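Local coordinates for protein Old Yellow Enzyme (Pichia, PDB 6AGZ) that probably catalyses the asymmetric reduction of the carbon-carbon double bond of enone compounds, using a bound flavin mononucleotide as its redox cofactor, at residues 12-17 / 326-331; 18-23 / 337-342; 23-28 / 104-109; 264-269 / 280-285. One frame throughout, in Å; residues are numbered along the deposited sequence.

Three of the four contacts involve the N-terminal part of the chain; the fourth lies further round the eight-stranded barrel. Interactions 2 and 3 share I23 and have centres about 8 Å apart; the probable hydrogen bond from L25 N to I18 O (2.9 Å) ties them. Interaction 1 lies about 12 Å from interaction 2, centre to centre, with L14 and L328 both packing on I340. Interaction 4 touches interaction 2 where V20 CG1 lies 3.4 Å from A280 O. The centres of interactions 3 and 4 are about 20 Å apart, yet Y281 OH and S108 OG (3.2 Å) form a probable hydrogen bond. FMN is reached directly in interaction 2, where C342 CA lies 3.3 Å from FMN O2P.

Interaction 1. Residues 12-17 / 326-331; sequences TNLFKP and AHLIKD
No flat group enters this contact: T12 and L14 meet I329 and L328 through methyl groups, in two separate pairs. In the first, the CG2 methyl of T12 lies 3.7 Å from I329 CD1 and also comes to 4.1 Å from I329 CG2, so one methyl faces both branches of the isoleucine. In the second, L14 CD2 and L328 CD2 meet at 3.9 Å. Each pair of side chains crosses at about a right angle, and all the touching atoms are methyls. The surface buried between the segments is 145 Å².

The rotation of T12 explains its part. With chi1 at 69°, OG1 sits between the backbone N and the carbonyl carbon, while CG2 is directed toward the helix. OG1 accepts a hydrogen bond from L14 N (3.2 Å, with an N-H...O angle of 150°), an ST turn, and it donates to L9 O. Two bonds thus hold the hydroxyl and fix the side chain's rotation, and CG2 is the branch that meets I329. L9 touches L14 and I329 as well, and I340 of strand 338-341 lies against both L14 and L328.

N13 also bonds to this helix and its neighbourhood, N13 N to N333 OD1 and N13 ND2 to V332 O. The N-terminal segment is thereby laid against helix 328-334, the helix in the connection between barrel strands 313-316 and 338-341 of this TIM-barrel flavoprotein, with the L328 side chain about 9 Å from FMN.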
# COMPACT_ATOMS: atom_id res chain seq x y z
N THR A 12 9.38 17.62 23.50
CA THR A 12 9.03 16.52 22.61
C THR A 12 10.27 15.95 21.93
O THR A 12 11.40 16.42 22.12
CB THR A 12 8.01 16.98 21.58
OG1 THR A 12 8.63 17.91 20.67
CG2 THR A 12 6.84 17.67 22.26
N ASN A 13 10.05 14.92 21.12
CA ASN A 13 11.11 14.34 20.30
C ASN A 13 11.65 15.32 19.28
O ASN A 13 12.74 15.09 18.74
CB ASN A 13 10.60 13.09 19.58
CG ASN A 13 10.65 11.85 20.45
OD1 ASN A 13 10.98 11.91 21.63
ND2 ASN A 13 10.32 10.70 19.86
N LEU A 14 10.92 16.40 19.00
CA LEU A 14 11.37 17.37 18.00
C LEU A 14 12.73 17.95 18.36
O LEU A 14 13.50 18.33 17.47
CB LEU A 14 10.34 18.49 17.84
CG LEU A 14 10.61 19.46 16.69
CD1 LEU A 14 10.48 18.74 15.36
CD2 LEU A 14 9.69 20.67 16.75
N PHE A 15 13.05 18.03 19.65
CA PHE A 15 14.36 18.50 20.10
C PHE A 15 15.10 17.43 20.87
O PHE A 15 15.84 17.72 21.81
CB PHE A 15 14.21 19.78 20.92
CG PHE A 15 13.84 20.97 20.09
CD1 PHE A 15 14.80 21.66 19.38
CD2 PHE A 15 12.52 21.38 20.00
CE1 PHE A 15 14.46 22.75 18.60
CE2 PHE A 15 12.17 22.46 19.23
CZ PHE A 15 13.14 23.15 18.53
N LYS A 16 14.91 16.18 20.48
CA LYS A 16 15.69 15.05 20.95
C LYS A 16 16.69 14.66 19.87
O LYS A 16 16.30 14.49 18.71
CB LYS A 16 14.78 13.87 21.28
CG LYS A 16 15.49 12.64 21.84
CD LYS A 16 14.51 11.53 22.17
CE LYS A 16 15.23 10.29 22.70
NZ LYS A 16 15.46 9.28 21.63
N PRO A 17 17.97 14.53 20.21
CA PRO A 17 18.98 14.21 19.18
C PRO A 17 18.67 12.89 18.50
O PRO A 17 17.99 12.01 19.04
CB PRO A 17 20.29 14.14 19.98
CG PRO A 17 20.02 14.93 21.22
CD PRO A 17 18.58 14.70 21.54
N ALA A 326 -0.02 19.40 17.20
CA ALA A 326 -0.62 18.23 17.84
C ALA A 326 -0.81 17.08 16.84
O ALA A 326 -1.23 15.99 17.25
CB ALA A 326 -1.96 18.51 18.54
N HIS A 327 -0.50 17.29 15.56
CA HIS A 327 -0.07 16.20 14.70
C HIS A 327 1.44 16.20 14.53
O HIS A 327 2.02 15.15 14.25
CB HIS A 327 -0.74 16.29 13.32
CG HIS A 327 -2.11 15.67 13.27
ND1 HIS A 327 -3.24 16.39 12.96
CD2 HIS A 327 -2.52 14.40 13.50
CE1 HIS A 327 -4.29 15.59 12.99
NE2 HIS A 327 -3.88 14.38 13.32
N LEU A 328 2.08 17.36 14.71
CA LEU A 328 3.52 17.41 14.89
C LEU A 328 3.93 16.62 16.13
O LEU A 328 4.81 15.76 16.08
CB LEU A 328 3.98 18.86 14.99
CG LEU A 328 5.47 19.25 14.91
CD1 LEU A 328 5.58 20.73 14.59
CD2 LEU A 328 6.22 18.95 16.20
N ILE A 329 3.29 16.92 17.27
CA ILE A 329 3.59 16.21 18.51
C ILE A 329 3.34 14.72 18.35
O ILE A 329 4.19 13.88 18.66
CB ILE A 329 2.77 16.79 19.68
CG1 ILE A 329 2.88 18.31 19.71
CG2 ILE A 329 3.21 16.19 21.00
CD1 ILE A 329 4.28 18.81 19.91
N LYS A 330 2.15 14.37 17.84
CA LYS A 330 1.77 12.97 17.68
C LYS A 330 2.76 12.23 16.78
O LYS A 330 3.22 11.14 17.12
CB LYS A 330 0.35 12.89 17.10
CG LYS A 330 -0.25 11.50 17.05
CD LYS A 330 -1.49 11.49 16.18
CE LYS A 330 -2.23 10.16 16.25
NZ LYS A 330 -3.07 10.06 17.47
N ASP A 331 3.10 12.83 15.64
CA ASP A 331 3.93 12.12 14.67
C ASP A 331 5.38 12.03 15.13
O ASP A 331 6.02 10.98 14.99
CB ASP A 331 3.83 12.78 13.30
CG ASP A 331 2.46 12.63 12.67
OD1 ASP A 331 1.64 11.87 13.23
OD2 ASP A 331 2.21 13.26 11.63

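Interaction 2. Residues 18-23 / 337-342. With FMN (flavin mononucleotide), chain C.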
# COMPACT_ATOMS: atom_id res chain seq x y z
N ILE A 18 19.19 12.75 17.28
CA ILE A 18 18.93 11.55 16.48
C ILE A 18 20.09 11.33 15.52
O ILE A 18 20.65 12.29 14.98
CB ILE A 18 17.58 11.65 15.73
CG1 ILE A 18 17.27 10.34 15.00
CG2 ILE A 18 17.58 12.83 14.77
CD1 ILE A 18 15.99 10.38 14.20
N LYS A 19 20.45 10.07 15.32
CA LYS A 19 21.51 9.72 14.38
C LYS A 19 20.89 9.49 13.00
O LYS A 19 20.03 8.61 12.84
CB LYS A 19 22.26 8.48 14.84
CG LYS A 19 23.31 7.99 13.85
CD LYS A 19 24.42 7.23 14.54
CE LYS A 19 25.70 7.30 13.72
NZ LYS A 19 26.20 5.94 13.35
N VAL A 20 21.33 10.27 12.02
CA VAL A 20 20.89 10.13 10.64
C VAL A 20 22.13 9.96 9.77
O VAL A 20 23.09 10.73 9.90
CB VAL A 20 20.05 11.34 10.17
CG1 VAL A 20 19.55 11.12 8.76
CG2 VAL A 20 18.89 11.57 11.12
N GLY A 21 22.12 8.95 8.91
CA GLY A 21 23.32 8.63 8.16
C GLY A 21 24.43 8.28 9.12
O GLY A 21 24.28 7.42 10.00
N LYS A 22 25.57 8.96 8.98
CA LYS A 22 26.67 8.83 9.92
C LYS A 22 26.82 10.07 10.80
O LYS A 22 27.82 10.17 11.52
CB LYS A 22 27.98 8.55 9.18
CG LYS A 22 28.36 7.08 9.14
CD LYS A 22 29.68 6.84 8.43
CE LYS A 22 29.55 7.03 6.93
NZ LYS A 22 29.57 5.72 6.22
N ILE A 23 25.87 11.00 10.77
CA ILE A 23 25.97 12.22 11.55
C ILE A 23 24.91 12.21 12.65
O ILE A 23 23.94 11.45 12.62
CB ILE A 23 25.84 13.49 10.69
CG1 ILE A 23 24.46 13.56 10.04
CG2 ILE A 23 26.95 13.54 9.65
CD1 ILE A 23 24.20 14.85 9.30
N ARG A 337 12.18 7.56 14.97
CA ARG A 337 12.84 7.68 13.68
C ARG A 337 12.19 8.72 12.78
O ARG A 337 12.39 8.69 11.56
CB ARG A 337 12.88 6.32 12.96
CG ARG A 337 11.54 5.57 12.90
CD ARG A 337 10.67 6.03 11.74
NE ARG A 337 9.49 5.19 11.54
CZ ARG A 337 9.30 4.39 10.49
NH1 ARG A 337 10.22 4.33 9.54
NH2 ARG A 337 8.20 3.67 10.40
N THR A 338 11.43 9.66 13.34
CA THR A 338 10.64 10.60 12.56
C THR A 338 11.21 12.00 12.66
O THR A 338 11.38 12.53 13.77
CB THR A 338 9.18 10.59 13.01
OG1 THR A 338 8.62 9.28 12.82
CG2 THR A 338 8.37 11.60 12.20
N LEU A 339 11.50 12.60 11.51
CA LEU A 339 11.86 14.01 11.40
C LEU A 339 10.65 14.80 10.93
O LEU A 339 9.80 14.30 10.20
CB LEU A 339 13.02 14.20 10.42
CG LEU A 339 14.28 13.36 10.63
CD1 LEU A 339 15.28 13.60 9.50
CD2 LEU A 339 14.92 13.65 11.97
N ILE A 340 10.59 16.06 11.35
CA ILE A 340 9.48 16.95 11.01
C ILE A 340 10.04 18.12 10.20
O ILE A 340 10.91 18.85 10.69
CB ILE A 340 8.74 17.46 12.25
CG1 ILE A 340 8.11 16.28 13.01
CG2 ILE A 340 7.67 18.47 11.86
CD1 ILE A 340 6.98 15.61 12.26
N GLY A 341 9.55 18.28 8.98
CA GLY A 341 9.98 19.35 8.10
C GLY A 341 8.98 20.50 8.08
O GLY A 341 7.77 20.28 8.00
N CYS A 342 9.50 21.72 8.17
CA CYS A 342 8.70 22.94 8.10
C CYS A 342 9.36 23.88 7.11
O CYS A 342 10.46 24.39 7.38
CB CYS A 342 8.55 23.59 9.48
SG CYS A 342 7.92 22.48 10.76
N1 FMN C . 9.82 20.64 -2.27
C2 FMN C . 10.84 19.97 -2.92
O2 FMN C . 10.94 18.74 -2.80
N3 FMN C . 11.74 20.65 -3.70
C4 FMN C . 11.63 22.02 -3.84
O4 FMN C . 12.43 22.64 -4.54
C4A FMN C . 10.61 22.70 -3.19
N5 FMN C . 10.50 24.07 -3.32
C5A FMN C . 9.50 24.75 -2.68
C6 FMN C . 9.40 26.13 -2.82
C7 FMN C . 8.38 26.82 -2.18
C7M FMN C . 8.28 28.31 -2.33
C8 FMN C . 7.47 26.14 -1.38
C8M FMN C . 6.37 26.89 -0.68
C9 FMN C . 7.57 24.76 -1.24
C9A FMN C . 8.58 24.06 -1.89
N10 FMN C . 8.69 22.69 -1.75
C10 FMN C . 9.70 22.01 -2.40
C1' FMN C . 7.71 21.94 -0.88
C2' FMN C . 8.22 22.01 0.56
O2' FMN C . 9.48 21.37 0.64
C3' FMN C . 7.26 21.39 1.57
O3' FMN C . 7.11 20.02 1.32
C4' FMN C . 5.90 22.08 1.53
O4' FMN C . 6.08 23.48 1.53
C5' FMN C . 5.03 21.70 2.72
O5' FMN C . 5.72 21.97 3.91
P FMN C . 5.26 23.18 4.86
O1P FMN C . 3.78 23.04 5.15
O2P FMN C . 6.03 23.15 6.16
O3P FMN C . 5.52 24.49 4.15
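I18 and L339 approach at a slant, and the CD2 methyl of L339 is shared between two branches of the isoleucine: it lies 3.9 Å from I18 CG2 and 4.1 Å from I18 CD1. I18 extends CG1 anti to its backbone N (chi1 -176°), and the straight continuation carries CD1 past the leucine to within 4.2 Å of R337 CA. The other leucine methyl, CD1, faces V20 CG2 more loosely at 4.4 Å. Both I18 and V20 therefore point from one side of strand 18-20 at a single leucine.

That strand belongs to a two-stranded hairpin closed by a type II' turn from V20 to I23, in which I23 N binds V20 O at 2.9 Å. Its position, with V20 also packed on M183 at the start of strand 183-187, fits the N-terminal hairpin that covers the bottom of the barrel in Old Yellow Enzymes.

R337 starts away from the hairpin; its guanidinium group binds the carbonyls of L306, W309 and G311 and forms a salt bridge with D335. At the far end of strand 338-341, G341 and C342 belong to the FMN pocket, and C342 CA lies 3.3 Å from the phosphate oxygen O2P.

Interaction 3. Residues 23-28 / 104-109; sequences IELKNR and GSHISM
I23 has its CG1 branch between the backbone N and the carbonyl carbon (chi1 63°), and this rotation, with an extended outer torsion, directs CD1 at H106. The histidine has CG beside its own backbone N (chi1 -41°), which sets its ring across the hairpin strand, next to I23 CD1 and L25 CD2. I23 CD1 then comes to 3.6 Å from H106 CB and 3.7 Å from ND1, while L25 CD2 reaches H106 CD2 at 3.5 Å. Both aliphatic chains run past the histidine in the opposite direction to it, and both methyls approach its ring obliquely. H106 supplies over half of the 153 Å² buried, which identifies it as the centre of the contact.

The polar end of the ring is served by a water. This lies in the ring plane at the edge, 2.7 Å from H106 NE2, and donates to E24 O at 3.3 Å, bridging the imidazole to the hairpin backbone.

The two strands cross steeply, at 111° between their N-to-C directions, with axes 9.4 Å apart, and the gap is spanned by the I23, L25 and H106 side chains and by the water bridge to E24 O. G104 ends helix 87-102 in a Schellman motif, and the chain then enters barrel strand 106-112. There H106 pairs its backbone with G62, I107 packs on V97 and V100 of that helix, and L25 continues across to L63 of strand 63-70.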
# COMPACT_ATOMS: atom_id res chain seq x y z
N ILE A 23 25.87 11.00 10.77
CA ILE A 23 25.97 12.22 11.55
C ILE A 23 24.91 12.21 12.65
O ILE A 23 23.94 11.45 12.62
CB ILE A 23 25.84 13.49 10.69
CG1 ILE A 23 24.46 13.56 10.04
CG2 ILE A 23 26.95 13.54 9.65
CD1 ILE A 23 24.20 14.85 9.30
N GLU A 24 25.11 13.08 13.63
CA GLU A 24 24.26 13.19 14.81
C GLU A 24 23.58 14.55 14.79
O GLU A 24 24.21 15.57 15.08
CB GLU A 24 25.07 13.00 16.09
CG GLU A 24 24.23 12.86 17.35
CD GLU A 24 23.61 11.48 17.49
OE1 GLU A 24 24.00 10.57 16.72
OE2 GLU A 24 22.74 11.30 18.37
N LEU A 25 22.29 14.57 14.46
CA LEU A 25 21.50 15.79 14.50
C LEU A 25 21.10 16.11 15.93
O LEU A 25 20.66 15.23 16.68
CB LEU A 25 20.25 15.66 13.63
CG LEU A 25 20.44 15.30 12.15
CD1 LEU A 25 19.09 15.22 11.46
CD2 LEU A 25 21.34 16.31 11.46
N LYS A 26 21.23 17.39 16.29
CA LYS A 26 20.86 17.84 17.63
C LYS A 26 19.35 17.90 17.83
O LYS A 26 18.88 17.79 18.96
CB LYS A 26 21.48 19.22 17.89
CG LYS A 26 21.36 19.71 19.33
CD LYS A 26 22.06 21.05 19.51
CE LYS A 26 21.89 21.59 20.92
NZ LYS A 26 22.57 22.90 21.10
N ASN A 27 18.58 18.05 16.75
CA ASN A 27 17.13 18.03 16.82
C ASN A 27 16.58 17.30 15.60
O ASN A 27 17.34 16.81 14.75
CB ASN A 27 16.56 19.46 16.93
CG ASN A 27 16.92 20.34 15.74
OD1 ASN A 27 16.74 19.96 14.59
ND2 ASN A 27 17.43 21.53 16.03
N ARG A 28 15.26 17.23 15.52
CA ARG A 28 14.58 16.55 14.43
C ARG A 28 13.71 17.50 13.62
O ARG A 28 12.80 17.07 12.90
CB ARG A 28 13.76 15.37 14.97
CG ARG A 28 14.56 14.52 15.94
CD ARG A 28 13.85 13.27 16.40
NE ARG A 28 14.65 12.57 17.40
CZ ARG A 28 14.33 11.40 17.93
NH1 ARG A 28 13.21 10.78 17.57
NH2 ARG A 28 15.13 10.84 18.83
N GLY A 104 27.39 24.88 13.16
CA GLY A 104 27.02 23.74 13.97
C GLY A 104 25.83 22.95 13.48
O GLY A 104 25.32 22.11 14.23
N SER A 105 25.38 23.18 12.25
CA SER A 105 24.28 22.44 11.66
C SER A 105 24.81 21.52 10.56
O SER A 105 26.01 21.44 10.30
CB SER A 105 23.21 23.40 11.11
OG SER A 105 22.61 24.14 12.16
N HIS A 106 23.88 20.83 9.90
CA HIS A 106 24.19 19.89 8.85
C HIS A 106 23.25 20.14 7.67
O HIS A 106 22.16 20.69 7.84
CB HIS A 106 24.07 18.45 9.35
CG HIS A 106 24.62 18.24 10.72
ND1 HIS A 106 25.89 17.75 10.95
CD2 HIS A 106 24.09 18.48 11.94
CE1 HIS A 106 26.11 17.68 12.25
NE2 HIS A 106 25.03 18.12 12.88
N ILE A 107 23.69 19.75 6.48
CA ILE A 107 22.98 20.13 5.26
C ILE A 107 23.01 18.98 4.25
O ILE A 107 24.03 18.29 4.10
CB ILE A 107 23.58 21.42 4.66
CG1 ILE A 107 22.73 21.91 3.48
CG2 ILE A 107 25.04 21.22 4.26
CD1 ILE A 107 23.05 23.33 3.06
N SER A 108 21.88 18.78 3.59
CA SER A 108 21.74 17.86 2.47
C SER A 108 21.32 18.64 1.24
O SER A 108 20.59 19.63 1.34
CB SER A 108 20.70 16.76 2.78
OG SER A 108 20.35 16.05 1.61
N MET A 109 21.80 18.21 0.08
CA MET A 109 21.44 18.84 -1.19
C MET A 109 20.44 17.96 -1.93
O MET A 109 20.71 16.77 -2.16
CB MET A 109 22.66 19.10 -2.07
CG MET A 109 22.29 19.39 -3.52
SD MET A 109 23.63 19.99 -4.55
CE MET A 109 23.71 21.71 -4.06
O HOH W 1 24.85 18.75 15.45

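Interaction 4. Residues 264-269 / 280-285; sequences YILSEL and AYVSIV
A beta-alpha-beta crossover of the TIM barrel is packed together here: strand 236-240 leads through helix 258-274 to the neighbouring parallel strand 281-285, and the helix lies against the strand through L266, L269 and V282. The valine takes part with both methyls. V282 CG1, anti to its backbone N (chi1 173°), meets L266 CD2 at 4.2 Å, and V282 CG2 meets L269 CD1 at 4.3 Å. V282 thus presents its two methyls to leucines three residues, and nearly one turn, apart. L266 approaches the valine at a slant, its extended chain bringing CD2 nearer than its first bond would suggest.

These distances show ordinary, somewhat loose van der Waals packing, in keeping with the 93 Å² buried and the 8.9 Å between the CA atoms of L266 and V282. Other residues complete the layer: L269 also touches V238 of strand 236-240, and L266 reaches W304, M305 and I308.

Within the helix, E268 CG lies 3.5 Å above one face of the Y264 ring, offset toward its rim. Another side of the helix meets the second subunit: Y264 packs on I213 of that subunit, and S267 OG accepts a hydrogen bond from H257 N of the second subunit.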
# COMPACT_ATOMS: atom_id res chain seq x y z
N TYR A 264 5.56 -0.42 -3.83
CA TYR A 264 6.65 -1.21 -4.38
C TYR A 264 7.98 -0.46 -4.27
O TYR A 264 9.01 -1.07 -3.95
CB TYR A 264 6.37 -1.59 -5.83
CG TYR A 264 7.59 -2.10 -6.58
CD1 TYR A 264 8.00 -3.42 -6.46
CD2 TYR A 264 8.33 -1.26 -7.40
CE1 TYR A 264 9.11 -3.89 -7.14
CE2 TYR A 264 9.44 -1.71 -8.08
CZ TYR A 264 9.82 -3.03 -7.95
OH TYR A 264 10.93 -3.48 -8.63
N ILE A 265 7.97 0.84 -4.56
CA ILE A 265 9.21 1.62 -4.43
C ILE A 265 9.75 1.53 -3.01
O ILE A 265 10.93 1.22 -2.78
CB ILE A 265 8.98 3.08 -4.86
CG1 ILE A 265 8.66 3.14 -6.36
CG2 ILE A 265 10.19 3.93 -4.53
CD1 ILE A 265 8.32 4.52 -6.86
N LEU A 266 8.89 1.80 -2.02
CA LEU A 266 9.30 1.72 -0.62
C LEU A 266 9.77 0.32 -0.26
O LEU A 266 10.75 0.15 0.48
CB LEU A 266 8.15 2.14 0.29
CG LEU A 266 7.78 3.62 0.29
CD1 LEU A 266 6.54 3.83 1.13
CD2 LEU A 266 8.93 4.46 0.81
N SER A 267 9.09 -0.71 -0.77
CA SER A 267 9.51 -2.08 -0.51
C SER A 267 10.91 -2.34 -1.04
O SER A 267 11.71 -3.04 -0.41
CB SER A 267 8.51 -3.06 -1.13
OG SER A 267 8.90 -4.40 -0.89
N GLU A 268 11.23 -1.77 -2.21
CA GLU A 268 12.56 -1.98 -2.78
C GLU A 268 13.63 -1.24 -1.98
O GLU A 268 14.72 -1.77 -1.76
CB GLU A 268 12.57 -1.53 -4.24
CG GLU A 268 11.93 -2.54 -5.18
CD GLU A 268 12.73 -3.82 -5.26
OE1 GLU A 268 13.83 -3.80 -5.84
OE2 GLU A 268 12.26 -4.86 -4.74
N LEU A 269 13.33 -0.01 -1.54
CA LEU A 269 14.28 0.71 -0.70
C LEU A 269 14.53 -0.03 0.61
O LEU A 269 15.67 -0.15 1.06
CB LEU A 269 13.78 2.13 -0.44
CG LEU A 269 13.57 3.00 -1.68
CD1 LEU A 269 13.05 4.38 -1.29
CD2 LEU A 269 14.86 3.12 -2.48
N ALA A 280 19.89 7.36 4.14
CA ALA A 280 19.92 8.27 5.28
C ALA A 280 18.51 8.58 5.76
O ALA A 280 18.23 8.53 6.96
CB ALA A 280 20.66 9.55 4.90
N TYR A 281 17.61 8.88 4.83
CA TYR A 281 16.21 9.13 5.16
C TYR A 281 15.37 9.04 3.90
O TYR A 281 15.89 9.14 2.78
CB TYR A 281 16.02 10.49 5.84
CG TYR A 281 16.41 11.68 4.99
CD1 TYR A 281 17.72 12.15 4.98
CD2 TYR A 281 15.47 12.34 4.21
CE1 TYR A 281 18.08 13.25 4.20
CE2 TYR A 281 15.82 13.43 3.43
CZ TYR A 281 17.12 13.88 3.43
OH TYR A 281 17.48 14.96 2.66
N VAL A 282 14.07 8.86 4.09
CA VAL A 282 13.08 8.94 3.02
C VAL A 282 12.15 10.10 3.35
O VAL A 282 11.57 10.14 4.44
CB VAL A 282 12.30 7.63 2.86
CG1 VAL A 282 11.16 7.81 1.86
CG2 VAL A 282 13.22 6.51 2.40
N SER A 283 12.01 11.03 2.41
CA SER A 283 11.23 12.24 2.62
C SER A 283 9.84 12.07 2.00
O SER A 283 9.72 11.70 0.83
CB SER A 283 11.93 13.46 2.01
OG SER A 283 11.21 14.64 2.29
N ILE A 284 8.81 12.35 2.80
CA ILE A 284 7.42 12.19 2.38
C ILE A 284 6.63 13.44 2.73
O ILE A 284 6.93 14.15 3.70
CB ILE A 284 6.76 10.93 3.01
CG1 ILE A 284 6.51 11.13 4.50
CG2 ILE A 284 7.62 9.70 2.77
CD1 ILE A 284 5.77 9.97 5.13
N VAL A 285 5.61 13.70 1.93
CA VAL A 285 4.76 14.88 2.05
C VAL A 285 3.42 14.45 2.62
O VAL A 285 2.77 13.54 2.09
CB VAL A 285 4.59 15.58 0.69
CG1 VAL A 285 3.44 16.58 0.76
CG2 VAL A 285 5.88 16.26 0.29